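Local coordinates for protein beta-glucosidase (Saccharopolyspora erythraea D, PDB 5M6G) that probably hydrolyses terminal, non-reducing beta-D-glucosyl residues to release beta-D-glucose, as a two-domain, magnesium-binding beta-glucosidase of glycoside hydrolase family 3, at residues W104-D109 / A388-L393; A185-W190 / D592-N597; S209-L214 / R269-V274; Q320-P325 / S342-K347; L404-V409 / E565-A570. All coordinates share one frame; numbering follows the deposited sequence.

Interaction 1: W104-D109 / A388-L393; sequences WADMYD and AQRDLL
OD1 of D106 is gripped end-on by both terminal nitrogens of R390: NH2 sits 2.8 Å from D106 OD1 on its anti lone pair, while NH1 reaches the same oxygen on the syn side, out of the carboxylate plane. Both N-H directions are bent, as they must be when two nitrogens share one acceptor. NH2 has a second and much straighter bond, to D109 OD2 at 2.9 Å with an N-H...O angle of 172°. This one comes from above the D109 carboxylate, although the oxygen lies in the guanidinium plane. R390 gets there with an arm extended from CG to NE, and A105 CB rests against one face of its guanidinium, 3.8 Å from CZ. The other oxygen of D109 is used as well: OD1 takes the backbone N of A388 at 2.8 Å on its syn lone pair. A water ties up the remaining corner, donating to D109 OD2 and A388 O and accepting from R390 NE. Beside the charges the two alanines meet, A105 CB to A388 CB at 3.8 Å. Nearby, Y108 bonds through its hydroxyl to D175, a magnesium ligand. Two aspartates one helical turn apart on helix 101-116 thus clasp one arginine in a salt-bridge network, fastening the loop between helices 363-379 and 399-412 to helix 101-116 of the TIM-barrel-type domain.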
# COMPACT_ATOMS: atom_id res chain seq x y z
N TRP A 104 -20.12 1.85 -3.17
CA TRP A 104 -19.15 0.85 -3.60
C TRP A 104 -19.77 -0.54 -3.59
O TRP A 104 -19.57 -1.33 -4.52
CB TRP A 104 -17.91 0.86 -2.70
CG TRP A 104 -16.93 1.94 -2.98
CD1 TRP A 104 -16.99 3.24 -2.56
CD2 TRP A 104 -15.71 1.82 -3.73
NE1 TRP A 104 -15.89 3.93 -3.01
CE2 TRP A 104 -15.09 3.08 -3.73
CE3 TRP A 104 -15.10 0.76 -4.42
CZ2 TRP A 104 -13.88 3.32 -4.38
CZ3 TRP A 104 -13.89 0.99 -5.07
CH2 TRP A 104 -13.29 2.26 -5.04
N ALA A 105 -20.52 -0.87 -2.53
CA ALA A 105 -21.16 -2.19 -2.48
C ALA A 105 -22.16 -2.35 -3.63
O ALA A 105 -22.23 -3.42 -4.25
CB ALA A 105 -21.84 -2.40 -1.14
N ASP A 106 -22.92 -1.29 -3.93
CA ASP A 106 -23.85 -1.33 -5.06
C ASP A 106 -23.10 -1.57 -6.36
O ASP A 106 -23.52 -2.38 -7.20
CB ASP A 106 -24.65 -0.04 -5.13
CG ASP A 106 -25.63 0.11 -4.00
OD1 ASP A 106 -25.89 -0.90 -3.30
OD2 ASP A 106 -26.15 1.23 -3.82
N MET A 107 -22.00 -0.84 -6.57
CA MET A 107 -21.22 -1.00 -7.79
C MET A 107 -20.72 -2.43 -7.93
O MET A 107 -20.85 -3.05 -8.99
CB MET A 107 -20.05 -0.03 -7.80
CG MET A 107 -19.17 -0.12 -9.06
SD MET A 107 -17.74 0.95 -8.89
CE MET A 107 -16.78 0.06 -7.68
N TYR A 108 -20.15 -2.97 -6.85
CA TYR A 108 -19.67 -4.35 -6.86
C TYR A 108 -20.78 -5.33 -7.22
O TYR A 108 -20.61 -6.17 -8.11
CB TYR A 108 -19.07 -4.70 -5.50
CG TYR A 108 -18.59 -6.13 -5.44
CD1 TYR A 108 -17.29 -6.46 -5.79
CD2 TYR A 108 -19.47 -7.15 -5.08
CE1 TYR A 108 -16.87 -7.79 -5.76
CE2 TYR A 108 -19.06 -8.46 -5.06
CZ TYR A 108 -17.76 -8.78 -5.40
OH TYR A 108 -17.36 -10.09 -5.36
N ASP A 109 -21.93 -5.24 -6.53
CA ASP A 109 -23.03 -6.16 -6.80
C ASP A 109 -23.53 -6.04 -8.23
O ASP A 109 -23.99 -7.03 -8.81
CB ASP A 109 -24.18 -5.91 -5.83
CG ASP A 109 -23.89 -6.40 -4.44
OD1 ASP A 109 -22.86 -7.09 -4.26
OD2 ASP A 109 -24.69 -6.12 -3.53
N ALA A 388 -21.85 -8.40 -1.94
CA ALA A 388 -21.28 -7.65 -0.84
C ALA A 388 -21.94 -8.04 0.47
O ALA A 388 -23.16 -8.25 0.54
CB ALA A 388 -21.42 -6.15 -1.10
N GLN A 389 -21.13 -8.12 1.53
CA GLN A 389 -21.59 -8.47 2.87
C GLN A 389 -22.00 -7.18 3.58
O GLN A 389 -21.23 -6.57 4.32
CB GLN A 389 -20.47 -9.16 3.63
CG GLN A 389 -20.25 -10.59 3.25
CD GLN A 389 -18.78 -10.91 3.36
OE1 GLN A 389 -18.05 -10.97 2.37
NE2 GLN A 389 -18.32 -11.01 4.58
N ARG A 390 -23.24 -6.76 3.34
CA ARG A 390 -23.60 -5.44 3.84
C ARG A 390 -23.74 -5.39 5.36
O ARG A 390 -23.77 -4.29 5.91
CB ARG A 390 -24.87 -4.97 3.15
CG ARG A 390 -24.59 -4.72 1.70
CD ARG A 390 -25.83 -4.46 0.93
NE ARG A 390 -25.55 -4.48 -0.50
CZ ARG A 390 -25.48 -3.39 -1.24
NH1 ARG A 390 -25.67 -2.19 -0.69
NH2 ARG A 390 -25.24 -3.49 -2.54
N ASP A 391 -23.81 -6.54 6.04
CA ASP A 391 -23.77 -6.53 7.50
C ASP A 391 -22.50 -5.87 8.03
O ASP A 391 -22.46 -5.48 9.20
CB ASP A 391 -23.84 -7.95 8.06
CG ASP A 391 -25.21 -8.56 7.91
OD1 ASP A 391 -26.19 -7.81 7.72
OD2 ASP A 391 -25.30 -9.81 8.00
N LEU A 392 -21.45 -5.77 7.21
CA LEU A 392 -20.17 -5.21 7.64
C LEU A 392 -20.04 -3.72 7.36
O LEU A 392 -19.05 -3.12 7.80
CB LEU A 392 -19.03 -5.96 6.95
CG LEU A 392 -18.83 -7.43 7.36
CD1 LEU A 392 -17.71 -8.06 6.54
CD2 LEU A 392 -18.53 -7.54 8.85
N LEU A 393 -20.98 -3.12 6.64
CA LEU A 393 -20.91 -1.69 6.37
C LEU A 393 -20.82 -0.84 7.64
O LEU A 393 -20.12 0.19 7.60
CB LEU A 393 -22.12 -1.26 5.52
CG LEU A 393 -22.05 -1.64 4.04
CD1 LEU A 393 -23.41 -1.47 3.35
CD2 LEU A 393 -20.96 -0.85 3.32
O HOH W 1 -25.00 -7.14 -1.22

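Interaction 2: A185-W190 / D592-N597; sequences ARDDRW and DQLPIN. With MG (magnesium ion), chain D.
Turns at chi2 (-79°) and chi3 (-69°) fold R186 back so that its guanidinium lies over the amide of N597, the two planes 11° apart and stacked, with N597 CG 3.5 Å from R186 CZ. The contact brings a loop of the N-terminal domain against one of the C-terminal domain, beside a magnesium site. N597 works at both ends: OD1 binds the magnesium, and ND2 donates to R186 O at 2.9 Å, in the carbonyl plane on a lone pair. I596 O, two waters and E199 are further ligands; E199 O also takes R186 NH2. D187 opens an Asx turn, its OD1 accepting from R189 N, and R189 grips the same carboxylate side-on through NE and NH2. That fixes the arginine where its CG packs 3.8 Å from L594 CD1 and its guanidinium face meets L594 CB. P595, after a cis peptide bond, sets its CB 3.2 Å from R186 O and 3.5 Å from D187 OD2.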
# COMPACT_ATOMS: atom_id res chain seq x y z
N ALA A 185 12.70 -1.06 0.66
CA ALA A 185 13.12 0.20 0.05
C ALA A 185 14.55 0.50 0.48
O ALA A 185 14.81 0.79 1.65
CB ALA A 185 12.17 1.33 0.44
N ARG A 186 15.48 0.46 -0.48
CA ARG A 186 16.89 0.70 -0.22
C ARG A 186 17.37 2.08 -0.64
O ARG A 186 18.52 2.43 -0.34
CB ARG A 186 17.75 -0.35 -0.95
CG ARG A 186 17.32 -1.78 -0.71
CD ARG A 186 17.78 -2.30 0.64
NE ARG A 186 19.24 -2.48 0.69
CZ ARG A 186 19.90 -2.73 1.82
NH1 ARG A 186 21.22 -2.90 1.81
NH2 ARG A 186 19.23 -2.83 2.97
N ASP A 187 16.55 2.88 -1.33
CA ASP A 187 16.97 4.20 -1.79
C ASP A 187 15.83 5.20 -1.55
O ASP A 187 14.82 5.19 -2.26
CB ASP A 187 17.37 4.18 -3.26
CG ASP A 187 18.15 5.41 -3.67
OD1 ASP A 187 17.68 6.53 -3.38
OD2 ASP A 187 19.23 5.27 -4.29
N ASP A 188 16.03 6.09 -0.58
CA ASP A 188 14.96 6.98 -0.13
C ASP A 188 14.46 7.91 -1.23
O ASP A 188 13.40 8.51 -1.07
CB ASP A 188 15.44 7.81 1.07
CG ASP A 188 15.57 6.98 2.33
OD1 ASP A 188 15.10 5.82 2.33
OD2 ASP A 188 16.11 7.50 3.32
N ARG A 189 15.19 8.06 -2.33
CA ARG A 189 14.70 8.87 -3.43
C ARG A 189 13.44 8.29 -4.06
O ARG A 189 12.72 9.02 -4.76
CB ARG A 189 15.79 9.02 -4.49
CG ARG A 189 16.90 9.95 -4.05
CD ARG A 189 18.03 9.95 -5.03
NE ARG A 189 18.85 8.76 -4.89
CZ ARG A 189 20.04 8.59 -5.47
NH1 ARG A 189 20.55 9.55 -6.22
NH2 ARG A 189 20.71 7.46 -5.30
N TRP A 190 13.18 7.01 -3.84
CA TRP A 190 12.05 6.32 -4.44
C TRP A 190 10.72 6.90 -3.96
O TRP A 190 10.51 7.08 -2.76
CB TRP A 190 12.11 4.84 -4.09
CG TRP A 190 11.17 3.96 -4.86
CD1 TRP A 190 10.70 4.17 -6.13
CD2 TRP A 190 10.62 2.72 -4.42
NE1 TRP A 190 9.88 3.12 -6.51
CE2 TRP A 190 9.82 2.22 -5.48
CE3 TRP A 190 10.72 1.97 -3.24
CZ2 TRP A 190 9.12 1.01 -5.39
CZ3 TRP A 190 10.02 0.76 -3.15
CH2 TRP A 190 9.23 0.30 -4.22
N ASP A 592 23.87 13.07 -0.40
CA ASP A 592 24.96 12.45 -1.15
C ASP A 592 25.24 11.01 -0.73
O ASP A 592 25.93 10.30 -1.45
CB ASP A 592 26.24 13.28 -0.99
CG ASP A 592 26.15 14.64 -1.67
OD1 ASP A 592 25.23 14.83 -2.50
OD2 ASP A 592 27.00 15.51 -1.40
N GLN A 593 24.74 10.58 0.43
CA GLN A 593 24.94 9.21 0.89
C GLN A 593 23.93 8.24 0.30
O GLN A 593 24.14 7.02 0.40
CB GLN A 593 24.84 9.12 2.41
CG GLN A 593 25.98 9.79 3.20
CD GLN A 593 25.64 9.90 4.67
OE1 GLN A 593 24.53 10.33 5.03
NE2 GLN A 593 26.56 9.49 5.53
N LEU A 594 22.82 8.72 -0.26
CA LEU A 594 21.83 7.80 -0.80
C LEU A 594 22.43 7.02 -1.97
O LEU A 594 23.15 7.59 -2.79
CB LEU A 594 20.57 8.55 -1.25
CG LEU A 594 19.91 9.40 -0.18
CD1 LEU A 594 18.57 9.89 -0.69
CD2 LEU A 594 19.75 8.58 1.10
N PRO A 595 22.14 5.71 -2.04
CA PRO A 595 21.36 4.95 -1.05
C PRO A 595 22.14 4.66 0.23
O PRO A 595 23.33 4.32 0.14
CB PRO A 595 21.05 3.65 -1.79
CG PRO A 595 22.25 3.47 -2.71
CD PRO A 595 22.55 4.87 -3.18
N ILE A 596 21.52 4.81 1.40
CA ILE A 596 22.17 4.51 2.67
C ILE A 596 21.37 3.43 3.38
O ILE A 596 20.14 3.52 3.48
CB ILE A 596 22.35 5.77 3.54
CG1 ILE A 596 23.15 5.41 4.80
CG2 ILE A 596 21.00 6.43 3.87
CD1 ILE A 596 23.70 6.62 5.56
N ASN A 597 22.07 2.41 3.85
CA ASN A 597 21.39 1.27 4.46
C ASN A 597 22.26 0.69 5.55
O ASN A 597 23.49 0.75 5.49
CB ASN A 597 21.07 0.19 3.42
CG ASN A 597 20.09 0.68 2.39
OD1 ASN A 597 18.89 0.73 2.65
ND2 ASN A 597 20.59 1.04 1.21
MG MG D . 17.94 2.80 3.55
O HOH W 2 16.11 2.90 2.32
O HOH W 3 18.58 5.04 1.13
O HOH W 4 17.52 4.95 4.21

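Interaction 3: S209-L214 / R269-V274; sequences SAVTGL and RGVGSV
One face of the R269 guanidinium lies flat against the backbone of S209, whose CA stands over its centre, 3.6 Å from R269 CZ. At the edge, T212 OG1 accepts from R269 NH1 at 2.8 Å with an N-H...O angle of 152°, close to the guanidinium plane. The arginine arm is extended from CG to NE, chi2 176° and chi3 -178°, and crosses the threonine at about a right angle. T212 OG1 also meets a water that donates to R269 O at 2.7 Å, closing a small polar ring between the two segments. R269 follows helix 261-268, and G270 ends that helix in a Schellman motif with positive phi; the chain then enters strand 273-276, which lies between 229-233 and 306-308 in a parallel sheet of the TIM-barrel-type domain. Replacing R269 with alanine would probably leave T212 OG1 without its arginine donor and uncover the backbone at S209. Deeper in, V211 CG1 packs onto V271, 3.7 Å from its CA and 3.8 Å from its CB, while V211 CG2 comes 4.0 Å from V271 CG2. Helix 155-170 covers S209 and T212 through Q159, and S209 OG bonds to P155 O.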
# COMPACT_ATOMS: atom_id res chain seq x y z
N SER A 209 2.74 -10.33 8.32
CA SER A 209 1.57 -10.57 9.15
C SER A 209 0.34 -9.81 8.63
O SER A 209 -0.79 -10.20 8.95
CB SER A 209 1.88 -10.17 10.60
OG SER A 209 2.00 -8.77 10.71
N ALA A 210 0.54 -8.75 7.85
CA ALA A 210 -0.59 -8.10 7.17
C ALA A 210 -1.38 -9.10 6.33
O ALA A 210 -2.61 -9.00 6.22
CB ALA A 210 -0.10 -6.96 6.29
N VAL A 211 -0.68 -10.07 5.73
CA VAL A 211 -1.35 -11.09 4.91
C VAL A 211 -2.31 -11.91 5.77
O VAL A 211 -3.45 -12.19 5.38
CB VAL A 211 -0.31 -12.00 4.23
CG1 VAL A 211 -1.01 -13.17 3.51
CG2 VAL A 211 0.55 -11.20 3.26
N THR A 212 -1.83 -12.33 6.94
CA THR A 212 -2.64 -13.15 7.83
C THR A 212 -3.86 -12.38 8.32
O THR A 212 -4.94 -12.95 8.46
CB THR A 212 -1.79 -13.63 9.00
OG1 THR A 212 -0.63 -14.31 8.48
CG2 THR A 212 -2.58 -14.57 9.90
N GLY A 213 -3.70 -11.08 8.56
CA GLY A 213 -4.84 -10.28 8.98
C GLY A 213 -5.87 -10.14 7.87
O GLY A 213 -7.07 -10.33 8.10
N LEU A 214 -5.42 -9.81 6.66
CA LEU A 214 -6.33 -9.63 5.54
C LEU A 214 -7.07 -10.92 5.21
O LEU A 214 -8.29 -10.92 5.03
CB LEU A 214 -5.54 -9.14 4.32
CG LEU A 214 -5.10 -7.67 4.27
CD1 LEU A 214 -3.99 -7.48 3.26
CD2 LEU A 214 -6.31 -6.80 3.91
N ARG A 269 2.72 -17.73 4.76
CA ARG A 269 1.47 -17.34 5.39
C ARG A 269 0.26 -17.61 4.51
O ARG A 269 -0.87 -17.38 4.96
CB ARG A 269 1.50 -15.86 5.78
CG ARG A 269 2.40 -15.57 6.95
CD ARG A 269 2.46 -14.08 7.22
NE ARG A 269 3.37 -13.78 8.33
CZ ARG A 269 3.01 -13.82 9.61
NH1 ARG A 269 1.77 -14.16 9.93
NH2 ARG A 269 3.89 -13.53 10.55
N GLY A 270 0.46 -18.07 3.28
CA GLY A 270 -0.65 -18.42 2.42
C GLY A 270 -1.15 -17.30 1.53
O GLY A 270 -2.30 -17.36 1.10
N VAL A 271 -0.31 -16.30 1.23
CA VAL A 271 -0.75 -15.17 0.41
C VAL A 271 -1.38 -15.70 -0.87
O VAL A 271 -0.84 -16.60 -1.52
CB VAL A 271 0.43 -14.22 0.15
CG1 VAL A 271 1.47 -14.83 -0.82
CG2 VAL A 271 -0.08 -12.88 -0.36
N GLY A 272 -2.55 -15.16 -1.22
CA GLY A 272 -3.28 -15.71 -2.35
C GLY A 272 -2.78 -15.24 -3.70
O GLY A 272 -2.94 -15.96 -4.70
N SER A 273 -2.16 -14.07 -3.75
CA SER A 273 -1.75 -13.45 -5.00
C SER A 273 -0.37 -12.83 -4.84
O SER A 273 0.02 -12.43 -3.74
CB SER A 273 -2.75 -12.36 -5.42
OG SER A 273 -2.41 -11.84 -6.69
N VAL A 274 0.38 -12.78 -5.94
CA VAL A 274 1.63 -12.04 -6.03
C VAL A 274 1.55 -11.15 -7.26
O VAL A 274 1.15 -11.61 -8.34
CB VAL A 274 2.86 -12.98 -6.12
CG1 VAL A 274 4.10 -12.20 -6.49
CG2 VAL A 274 3.07 -13.71 -4.80
O HOH W 5 -1.41 -16.85 7.53

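Interaction 4: Q320-P325 / S342-K347; sequences QEDFTP and SSRHEK. With MG (magnesium ion), chain B.
The carboxylate of D322 is held by two cations and by the chain itself. R344 NH2 donates to D322 OD1 at 2.8 Å from above the carboxylate plane, and the backbone N of F323 reaches that oxygen from the opposite face at 2.7 Å. K347 NZ lies 2.7 Å from D322 OD2 in a salt bridge, with a weak bond to OD1 besides. Each of R344's three nitrogens has acceptors: NE bonds to S343 OG at 3.0 Å, NH1 makes a salt bridge with D312 and a weak bond to S342 OG, and NH2 is shared between D322 and D315. F323 lies among these charges, with K347 NZ over its ring face, 4.7 Å from the centroid and 13° off the normal, a cation-pi contact. A bend at chi3 (68°) of K347 sets CE 3.6 Å from F323 CE1. The backbone oxygens Q320 O and D322 O are ligands of a magnesium ion completed by a water, D315, D318 and E327; the same water donates to E321 O. The contact joins this metal-binding loop, just before helix 325-334, to the N-terminal end of helix 345-357, where R344 is the N-cap residue and F348 packs on F323.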
# COMPACT_ATOMS: atom_id res chain seq x y z
N GLN A 320 7.30 1.22 -25.56
CA GLN A 320 6.37 2.02 -26.34
C GLN A 320 4.94 1.77 -25.88
O GLN A 320 4.61 0.69 -25.39
CB GLN A 320 6.51 1.70 -27.84
CG GLN A 320 7.92 1.97 -28.37
CD GLN A 320 8.03 1.76 -29.86
OE1 GLN A 320 7.04 1.51 -30.55
NE2 GLN A 320 9.25 1.87 -30.38
N GLU A 321 4.09 2.79 -26.05
CA GLU A 321 2.72 2.72 -25.57
C GLU A 321 1.99 1.51 -26.15
O GLU A 321 2.35 0.97 -27.19
CB GLU A 321 1.95 3.99 -25.93
CG GLU A 321 2.23 5.16 -25.03
CD GLU A 321 1.28 6.31 -25.29
OE1 GLU A 321 0.21 6.08 -25.89
OE2 GLU A 321 1.58 7.46 -24.90
N ASP A 322 0.95 1.07 -25.42
CA ASP A 322 0.09 -0.04 -25.81
C ASP A 322 0.84 -1.37 -25.79
O ASP A 322 2.07 -1.40 -25.65
CB ASP A 322 -0.52 0.21 -27.20
CG ASP A 322 -1.90 -0.39 -27.34
OD1 ASP A 322 -2.24 -1.29 -26.55
OD2 ASP A 322 -2.65 0.04 -28.24
N PHE A 323 0.12 -2.48 -25.90
CA PHE A 323 0.74 -3.79 -25.91
C PHE A 323 0.66 -4.40 -27.30
O PHE A 323 -0.33 -4.21 -28.01
CB PHE A 323 0.13 -4.73 -24.85
CG PHE A 323 -1.36 -4.93 -24.95
CD1 PHE A 323 -1.90 -5.84 -25.85
CD2 PHE A 323 -2.22 -4.25 -24.10
CE1 PHE A 323 -3.28 -6.04 -25.93
CE2 PHE A 323 -3.59 -4.45 -24.16
CZ PHE A 323 -4.13 -5.34 -25.09
N THR A 324 1.71 -5.09 -27.69
CA THR A 324 1.80 -5.80 -28.96
C THR A 324 1.57 -7.29 -28.75
O THR A 324 1.59 -7.78 -27.62
CB THR A 324 3.17 -5.57 -29.60
OG1 THR A 324 4.18 -6.16 -28.78
CG2 THR A 324 3.44 -4.09 -29.81
N PRO A 325 1.37 -8.05 -29.83
CA PRO A 325 1.31 -9.51 -29.66
C PRO A 325 2.57 -10.08 -29.04
O PRO A 325 2.48 -11.05 -28.27
CB PRO A 325 1.11 -10.02 -31.09
CG PRO A 325 0.40 -8.90 -31.77
CD PRO A 325 0.99 -7.64 -31.19
N SER A 342 -5.90 -1.18 -18.27
CA SER A 342 -6.77 -0.01 -18.17
C SER A 342 -7.89 -0.02 -19.21
O SER A 342 -8.87 0.71 -19.04
CB SER A 342 -5.96 1.28 -18.33
OG SER A 342 -5.32 1.34 -19.60
N SER A 343 -7.73 -0.81 -20.27
CA SER A 343 -8.66 -0.91 -21.37
C SER A 343 -8.12 -1.96 -22.33
O SER A 343 -7.12 -2.61 -22.03
CB SER A 343 -8.82 0.43 -22.09
OG SER A 343 -7.57 0.83 -22.64
N ARG A 344 -8.77 -2.11 -23.49
CA ARG A 344 -8.31 -2.99 -24.57
C ARG A 344 -8.44 -4.48 -24.22
O ARG A 344 -7.67 -5.30 -24.72
CB ARG A 344 -6.87 -2.66 -24.97
CG ARG A 344 -6.70 -1.33 -25.70
CD ARG A 344 -5.35 -0.72 -25.37
NE ARG A 344 -5.24 -0.46 -23.93
CZ ARG A 344 -4.11 -0.60 -23.24
NH1 ARG A 344 -4.10 -0.36 -21.93
NH2 ARG A 344 -3.00 -0.98 -23.85
N HIS A 345 -9.41 -4.83 -23.38
CA HIS A 345 -9.60 -6.23 -22.99
C HIS A 345 -9.90 -7.12 -24.20
O HIS A 345 -9.40 -8.25 -24.29
CB HIS A 345 -10.72 -6.34 -21.96
CG HIS A 345 -11.92 -5.51 -22.30
ND1 HIS A 345 -11.94 -4.14 -22.14
CD2 HIS A 345 -13.14 -5.84 -22.78
CE1 HIS A 345 -13.11 -3.67 -22.52
NE2 HIS A 345 -13.86 -4.68 -22.91
N GLU A 346 -10.71 -6.63 -25.13
CA GLU A 346 -11.01 -7.44 -26.31
C GLU A 346 -9.77 -7.66 -27.15
O GLU A 346 -9.57 -8.75 -27.70
CB GLU A 346 -12.11 -6.78 -27.13
CG GLU A 346 -12.56 -7.60 -28.33
CD GLU A 346 -13.81 -7.02 -28.98
OE1 GLU A 346 -14.31 -6.01 -28.47
OE2 GLU A 346 -14.29 -7.59 -29.98
N LYS A 347 -8.91 -6.64 -27.26
CA LYS A 347 -7.68 -6.82 -28.02
C LYS A 347 -6.75 -7.80 -27.32
O LYS A 347 -6.11 -8.62 -27.98
CB LYS A 347 -6.98 -5.49 -28.24
CG LYS A 347 -5.69 -5.64 -29.05
CD LYS A 347 -5.12 -4.30 -29.44
CE LYS A 347 -4.61 -3.56 -28.21
NZ LYS A 347 -3.86 -2.34 -28.60
MG MG B . 4.48 -1.72 -25.73
O HOH W 6 3.88 -1.06 -27.81

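Interaction 5: L404-V409 / E565-A570; sequences LARQAV and EGQGVA
Helix 399-412, which runs on toward strand 414-418 of the mixed sheet, packs here against helix 567-573, whose glycine lets the two backbones come close: R406 and G568 have their CA atoms 5.0 Å apart. A CB at G568 would probably clash with V409 CG1 and R406 O. V409 sets CG1 3.5 Å from G568 C and 3.9 Å from V569 CG2, while its other methyl, CG2, lies 3.4 Å from E565 O. R406 runs out fully extended, CG anti to the backbone N (chi1 -174°), and crosses Q567 at about a right angle. Q567 CG sits over one face of the guanidinium, 3.2 Å from R406 NE, with the amide plane turned 59° from it. A bend at chi2 (-87°) turns the amide toward E565, and NE2 donates to E565 OE1 at 3.0 Å on the anti lone pair. E565 CG in turn rests 3.7 Å from A405 CB. An alanine in place of Q567 would probably bare that face of the R406 guanidinium and leave E565 OE1 without its amide donor. Between the two segments themselves the contact is van der Waals, and the charged ends of R406 and E565 are paired beyond them, R406 NE with D571 and E565 OE2 with R402.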
# COMPACT_ATOMS: atom_id res chain seq x y z
N LEU A 404 -7.91 1.44 16.71
CA LEU A 404 -6.77 0.65 16.26
C LEU A 404 -5.80 1.51 15.45
O LEU A 404 -4.58 1.40 15.61
CB LEU A 404 -7.27 -0.53 15.42
CG LEU A 404 -6.25 -1.45 14.74
CD1 LEU A 404 -5.41 -2.13 15.79
CD2 LEU A 404 -6.97 -2.48 13.89
N ALA A 405 -6.34 2.35 14.57
CA ALA A 405 -5.49 3.21 13.76
C ALA A 405 -4.73 4.20 14.63
O ALA A 405 -3.54 4.42 14.43
CB ALA A 405 -6.34 3.95 12.73
N ARG A 406 -5.42 4.81 15.60
CA ARG A 406 -4.77 5.72 16.53
C ARG A 406 -3.63 5.03 17.28
O ARG A 406 -2.59 5.65 17.54
CB ARG A 406 -5.82 6.26 17.52
CG ARG A 406 -5.31 7.33 18.47
CD ARG A 406 -6.43 7.81 19.38
NE ARG A 406 -5.93 8.77 20.36
CZ ARG A 406 -6.66 9.29 21.35
NH1 ARG A 406 -7.93 8.93 21.48
NH2 ARG A 406 -6.13 10.15 22.21
N GLN A 407 -3.82 3.77 17.65
CA GLN A 407 -2.75 3.06 18.33
C GLN A 407 -1.56 2.87 17.39
O GLN A 407 -0.41 2.97 17.81
CB GLN A 407 -3.27 1.72 18.87
CG GLN A 407 -2.22 0.90 19.64
CD GLN A 407 -1.75 1.58 20.92
OE1 GLN A 407 -2.47 2.39 21.51
NE2 GLN A 407 -0.53 1.25 21.36
N ALA A 408 -1.83 2.65 16.10
CA ALA A 408 -0.74 2.54 15.13
C ALA A 408 -0.05 3.88 14.93
O ALA A 408 1.18 3.93 14.80
CB ALA A 408 -1.27 2.00 13.80
N VAL A 409 -0.81 4.98 14.89
CA VAL A 409 -0.20 6.30 14.84
C VAL A 409 0.77 6.48 16.00
O VAL A 409 1.94 6.83 15.81
CB VAL A 409 -1.27 7.40 14.84
CG1 VAL A 409 -0.61 8.79 14.94
CG2 VAL A 409 -2.15 7.29 13.59
N GLU A 565 -6.14 9.33 11.84
CA GLU A 565 -6.24 9.55 13.28
C GLU A 565 -5.05 10.38 13.78
O GLU A 565 -4.16 9.90 14.49
CB GLU A 565 -6.36 8.22 14.01
CG GLU A 565 -7.51 7.35 13.47
CD GLU A 565 -8.80 8.15 13.26
OE1 GLU A 565 -9.22 8.88 14.18
OE2 GLU A 565 -9.39 8.05 12.16
N GLY A 566 -5.06 11.66 13.43
CA GLY A 566 -3.96 12.54 13.79
C GLY A 566 -3.75 12.71 15.28
O GLY A 566 -2.65 13.09 15.71
N GLN A 567 -4.79 12.42 16.08
CA GLN A 567 -4.67 12.59 17.53
C GLN A 567 -3.61 11.67 18.14
O GLN A 567 -3.11 11.96 19.24
CB GLN A 567 -6.04 12.37 18.18
CG GLN A 567 -6.57 10.95 18.09
CD GLN A 567 -7.38 10.62 16.82
OE1 GLN A 567 -7.23 11.25 15.77
NE2 GLN A 567 -8.24 9.61 16.93
N GLY A 568 -3.22 10.59 17.46
CA GLY A 568 -2.14 9.76 17.97
C GLY A 568 -0.80 10.48 18.03
O GLY A 568 0.07 10.10 18.83
N VAL A 569 -0.62 11.51 17.21
CA VAL A 569 0.59 12.32 17.29
C VAL A 569 0.63 13.09 18.60
O VAL A 569 1.65 13.11 19.30
CB VAL A 569 0.69 13.26 16.08
CG1 VAL A 569 1.95 14.11 16.19
CG2 VAL A 569 0.70 12.45 14.78
N ALA A 570 -0.49 13.75 18.95
CA ALA A 570 -0.56 14.46 20.21
C ALA A 570 -0.40 13.52 21.39
O ALA A 570 0.15 13.92 22.42
CB ALA A 570 -1.89 15.22 20.33

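How the interactions relate
The five contacts are spread over the chain, none touching another. Interactions 3 and 4 belong wholly to the N-terminal domain; in interaction 3 the V271 side chain is about 13 Å from the bound sorbitol, and in interaction 4 that of R344 is about 12 Å away. Interaction 2 joins the two domains, its A185 side chain about 13 Å from the ligand. Interaction 1 ties the 388-393 loop to helix 101-116, on the other side of the chain's centre from interaction 2, their centres about 42 Å apart. Interaction 5 lies farther along the chain, on helix 399-412, its nearest atoms about 9 Å from interaction 3. Magnesium sites accompany interactions 2 and 4 directly.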